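Local coordinates for protein At4g34840 (Arabidopsis thaliana, PDB 3BSF) that is a nucleosidase-type member of the phosphorylase superfamily and holds adenine in a pocket of its alpha/beta fold, at residues A[95-100]-A[203-208]. Sequence-based numbering, arbitrary orientation.
Sequences PDLIIN and PTILIK
Ile-99 and Ile-205 stand next to each other on one face of a parallel strand pair, their side chains running in the same direction, with Ile-99 CG1 4.0 Å from Ile-205 CB. Beta-branched residues suit an extended backbone, and the side chains of the two segments on this face are aliphatic: Leu-97 reaches CD1 to Ile-205 CD1 at one end, and Ile-99 CG2 meets Ile-207 CD1 at the other. Leu-97 has its CG anti to the backbone N (chi1 179°), which carries CD1 across to Pro-203, 3.6 Å from its CB. The ring of Pro-203 lacks an N-H, but its carbonyl still takes a nearly straight bond from Ile-98 N, 3.0 Å from Pro-203 O. The pairing then alternates in the parallel manner: Ile-98 O accepts from Ile-205 N, Asn-100 N gives to Ile-205 O at 2.7 Å, and Asn-100 O accepts from Ile-207 N. Leu-97 and Ile-99 instead pair with strand 15-19 on the other edge. On the reverse face, at chi1 -159°, the Thr-204 hydroxyl is swung away from its own N to the side of the neighbouring strand, where OG1 makes a weak hydrogen bond of 3.5 Å to Ile-98 O. Helix 190-199 covers Ile-98 through Val-193 and Ala-197. Further along, Asn-100 CB packs 4.1 Å from Leu-206 CG, and a bend in the Lys-208 chain brings its ammonium end round to the polar Asn-100 side chain; Lys-208 NZ also forms a salt bridge with Asp-187 of the adenine pocket. The Lys-208 side chain lies about 8 Å from the bound adenine, and both strands continue into its pocket (Ala-104 and Gly-105; Thr-211 and Asp-212), as part of the central mixed sheet of the phosphorylase-superfamily alpha/beta fold.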
ATOM      1  N   PRO A  95      10.593   6.946 -16.319  1.00 60.89           N
ATOM      2  CA  PRO A  95      12.042   6.805 -16.180  1.00 59.63           C
ATOM      3  C   PRO A  95      12.640   5.547 -16.790  1.00 60.38           C
ATOM      4  O   PRO A  95      11.933   4.573 -17.069  1.00 60.16           O
ATOM      5  CB  PRO A  95      12.224   6.830 -14.679  1.00 58.44           C
ATOM      6  CG  PRO A  95      11.089   5.965 -14.238  1.00 59.15           C
ATOM      7  CD  PRO A  95       9.920   6.454 -15.099  1.00 60.35           C
ATOM      8  N   ASP A  96      13.956   5.587 -16.982  1.00 60.30           N
ATOM      9  CA  ASP A  96      14.693   4.464 -17.525  1.00 60.66           C
ATOM     10  C   ASP A  96      15.103   3.603 -16.342  1.00 60.20           C
ATOM     11  O   ASP A  96      15.145   2.376 -16.422  1.00 60.23           O
ATOM     12  CB  ASP A  96      15.960   4.933 -18.248  1.00 62.49           C
ATOM     13  CG  ASP A  96      15.673   5.625 -19.579  1.00 64.51           C
ATOM     14  OD1 ASP A  96      14.867   5.088 -20.375  1.00 64.83           O
ATOM     15  OD2 ASP A  96      16.275   6.697 -19.833  1.00 65.29           O
ATOM     16  N   LEU A  97      15.389   4.267 -15.231  1.00 59.57           N
ATOM     17  CA  LEU A  97      15.827   3.577 -14.027  1.00 59.42           C
ATOM     18  C   LEU A  97      15.252   4.229 -12.779  1.00 59.91           C
ATOM     19  O   LEU A  97      15.386   5.434 -12.568  1.00 60.31           O
ATOM     20  CB  LEU A  97      17.350   3.610 -13.962  1.00 56.65           C
ATOM     21  CG  LEU A  97      18.061   2.970 -12.786  1.00 56.33           C
ATOM     22  CD1 LEU A  97      17.930   1.451 -12.837  1.00 55.75           C
ATOM     23  CD2 LEU A  97      19.525   3.383 -12.862  1.00 56.98           C
ATOM     24  N   ILE A  98      14.603   3.429 -11.951  1.00 59.76           N
ATOM     25  CA  ILE A  98      14.045   3.951 -10.726  1.00 60.21           C
ATOM     26  C   ILE A  98      14.831   3.395  -9.536  1.00 59.57           C
ATOM     27  O   ILE A  98      15.114   2.198  -9.455  1.00 59.18           O
ATOM     28  CB  ILE A  98      12.539   3.620 -10.624  1.00 61.20           C
ATOM     29  CG1 ILE A  98      12.101   3.621  -9.163  1.00 62.52           C
ATOM     30  CG2 ILE A  98      12.245   2.297 -11.297  1.00 62.22           C
ATOM     31  CD1 ILE A  98      10.657   3.240  -8.983  1.00 64.52           C
ATOM     32  N   ILE A  99      15.206   4.289  -8.628  1.00 58.81           N
ATOM     33  CA  ILE A  99      15.973   3.920  -7.451  1.00 57.77           C
ATOM     34  C   ILE A  99      15.285   4.360  -6.170  1.00 56.81           C
ATOM     35  O   ILE A  99      14.858   5.507  -6.042  1.00 55.57           O
ATOM     36  CB  ILE A  99      17.374   4.552  -7.489  1.00 58.27           C
ATOM     37  CG1 ILE A  99      18.091   4.118  -8.768  1.00 58.69           C
ATOM     38  CG2 ILE A  99      18.174   4.140  -6.246  1.00 58.15           C
ATOM     39  CD1 ILE A  99      19.463   4.737  -8.944  1.00 58.28           C
ATOM     40  N   ASN A 100      15.199   3.427  -5.224  1.00 55.82           N
ATOM     41  CA  ASN A 100      14.576   3.669  -3.930  1.00 53.87           C
ATOM     42  C   ASN A 100      15.610   3.754  -2.826  1.00 53.17           C
ATOM     43  O   ASN A 100      16.139   2.733  -2.382  1.00 53.88           O
ATOM     44  CB  ASN A 100      13.607   2.543  -3.603  1.00 53.84           C
ATOM     45  CG  ASN A 100      13.061   2.640  -2.198  1.00 53.82           C
ATOM     46  OD1 ASN A 100      12.541   3.679  -1.798  1.00 53.61           O
ATOM     47  ND2 ASN A 100      13.169   1.554  -1.441  1.00 53.11           N
ATOM     48  N   PRO A 203      13.644  -1.155 -14.751  1.00 48.90           N
ATOM     49  CA  PRO A 203      14.853  -1.405 -13.948  1.00 48.17           C
ATOM     50  C   PRO A 203      14.754  -0.731 -12.591  1.00 47.98           C
ATOM     51  O   PRO A 203      14.430   0.454 -12.512  1.00 49.27           O
ATOM     52  CB  PRO A 203      15.953  -0.812 -14.808  1.00 47.08           C
ATOM     53  CG  PRO A 203      15.500  -1.165 -16.157  1.00 47.27           C
ATOM     54  CD  PRO A 203      14.019  -0.789 -16.125  1.00 47.04           C
ATOM     55  N   THR A 204      15.055  -1.469 -11.528  1.00 47.05           N
ATOM     56  CA  THR A 204      14.917  -0.921 -10.191  1.00 46.61           C
ATOM     57  C   THR A 204      16.062  -1.248  -9.240  1.00 47.49           C
ATOM     58  O   THR A 204      16.560  -2.363  -9.196  1.00 47.75           O
ATOM     59  CB  THR A 204      13.579  -1.411  -9.584  1.00 46.84           C
ATOM     60  OG1 THR A 204      13.175  -0.535  -8.527  1.00 45.47           O
ATOM     61  CG2 THR A 204      13.716  -2.857  -9.065  1.00 47.92           C
ATOM     62  N   ILE A 205      16.468  -0.257  -8.459  1.00 49.18           N
ATOM     63  CA  ILE A 205      17.550  -0.436  -7.494  1.00 49.49           C
ATOM     64  C   ILE A 205      17.148   0.108  -6.115  1.00 49.99           C
ATOM     65  O   ILE A 205      16.477   1.149  -6.014  1.00 49.51           O
ATOM     66  CB  ILE A 205      18.813   0.290  -7.973  1.00 49.12           C
ATOM     67  CG1 ILE A 205      19.257  -0.302  -9.303  1.00 47.88           C
ATOM     68  CG2 ILE A 205      19.918   0.164  -6.938  1.00 49.61           C
ATOM     69  CD1 ILE A 205      20.492   0.340  -9.845  1.00 50.22           C
ATOM     70  N   LEU A 206      17.545  -0.602  -5.058  1.00 49.71           N
ATOM     71  CA  LEU A 206      17.223  -0.177  -3.697  1.00 49.57           C
ATOM     72  C   LEU A 206      18.491  -0.007  -2.888  1.00 50.56           C
ATOM     73  O   LEU A 206      19.297  -0.926  -2.752  1.00 51.62           O
ATOM     74  CB  LEU A 206      16.298  -1.186  -3.017  1.00 47.75           C
ATOM     75  CG  LEU A 206      14.917  -1.367  -3.662  1.00 47.99           C
ATOM     76  CD1 LEU A 206      15.063  -2.041  -5.011  1.00 48.06           C
ATOM     77  CD2 LEU A 206      14.028  -2.213  -2.771  1.00 48.16           C
ATOM     78  N   ILE A 207      18.668   1.191  -2.355  1.00 51.45           N
ATOM     79  CA  ILE A 207      19.843   1.509  -1.567  1.00 52.58           C
ATOM     80  C   ILE A 207      19.425   1.945  -0.157  1.00 53.65           C
ATOM     81  O   ILE A 207      18.639   2.881   0.005  1.00 53.89           O
ATOM     82  CB  ILE A 207      20.643   2.613  -2.268  1.00 51.68           C
ATOM     83  CG1 ILE A 207      21.126   2.096  -3.621  1.00 49.47           C
ATOM     84  CG2 ILE A 207      21.815   3.054  -1.401  1.00 52.87           C
ATOM     85  CD1 ILE A 207      21.817   3.140  -4.449  1.00 48.76           C
ATOM     86  N   LYS A 208      19.962   1.276   0.862  1.00 54.11           N
ATOM     87  CA  LYS A 208      19.588   1.579   2.242  1.00 54.86           C
ATOM     88  C   LYS A 208      20.725   1.929   3.207  1.00 55.23           C
ATOM     89  O   LYS A 208      21.722   1.208   3.285  1.00 56.00           O
ATOM     90  CB  LYS A 208      18.801   0.397   2.790  1.00 55.06           C
ATOM     91  CG  LYS A 208      17.684  -0.053   1.852  1.00 57.00           C
ATOM     92  CD  LYS A 208      16.590   1.007   1.731  1.00 57.74           C
ATOM     93  CE  LYS A 208      15.403   0.518   0.899  1.00 58.10           C
ATOM     94  NZ  LYS A 208      14.236   1.456   0.958  1.00 58.44           N
TER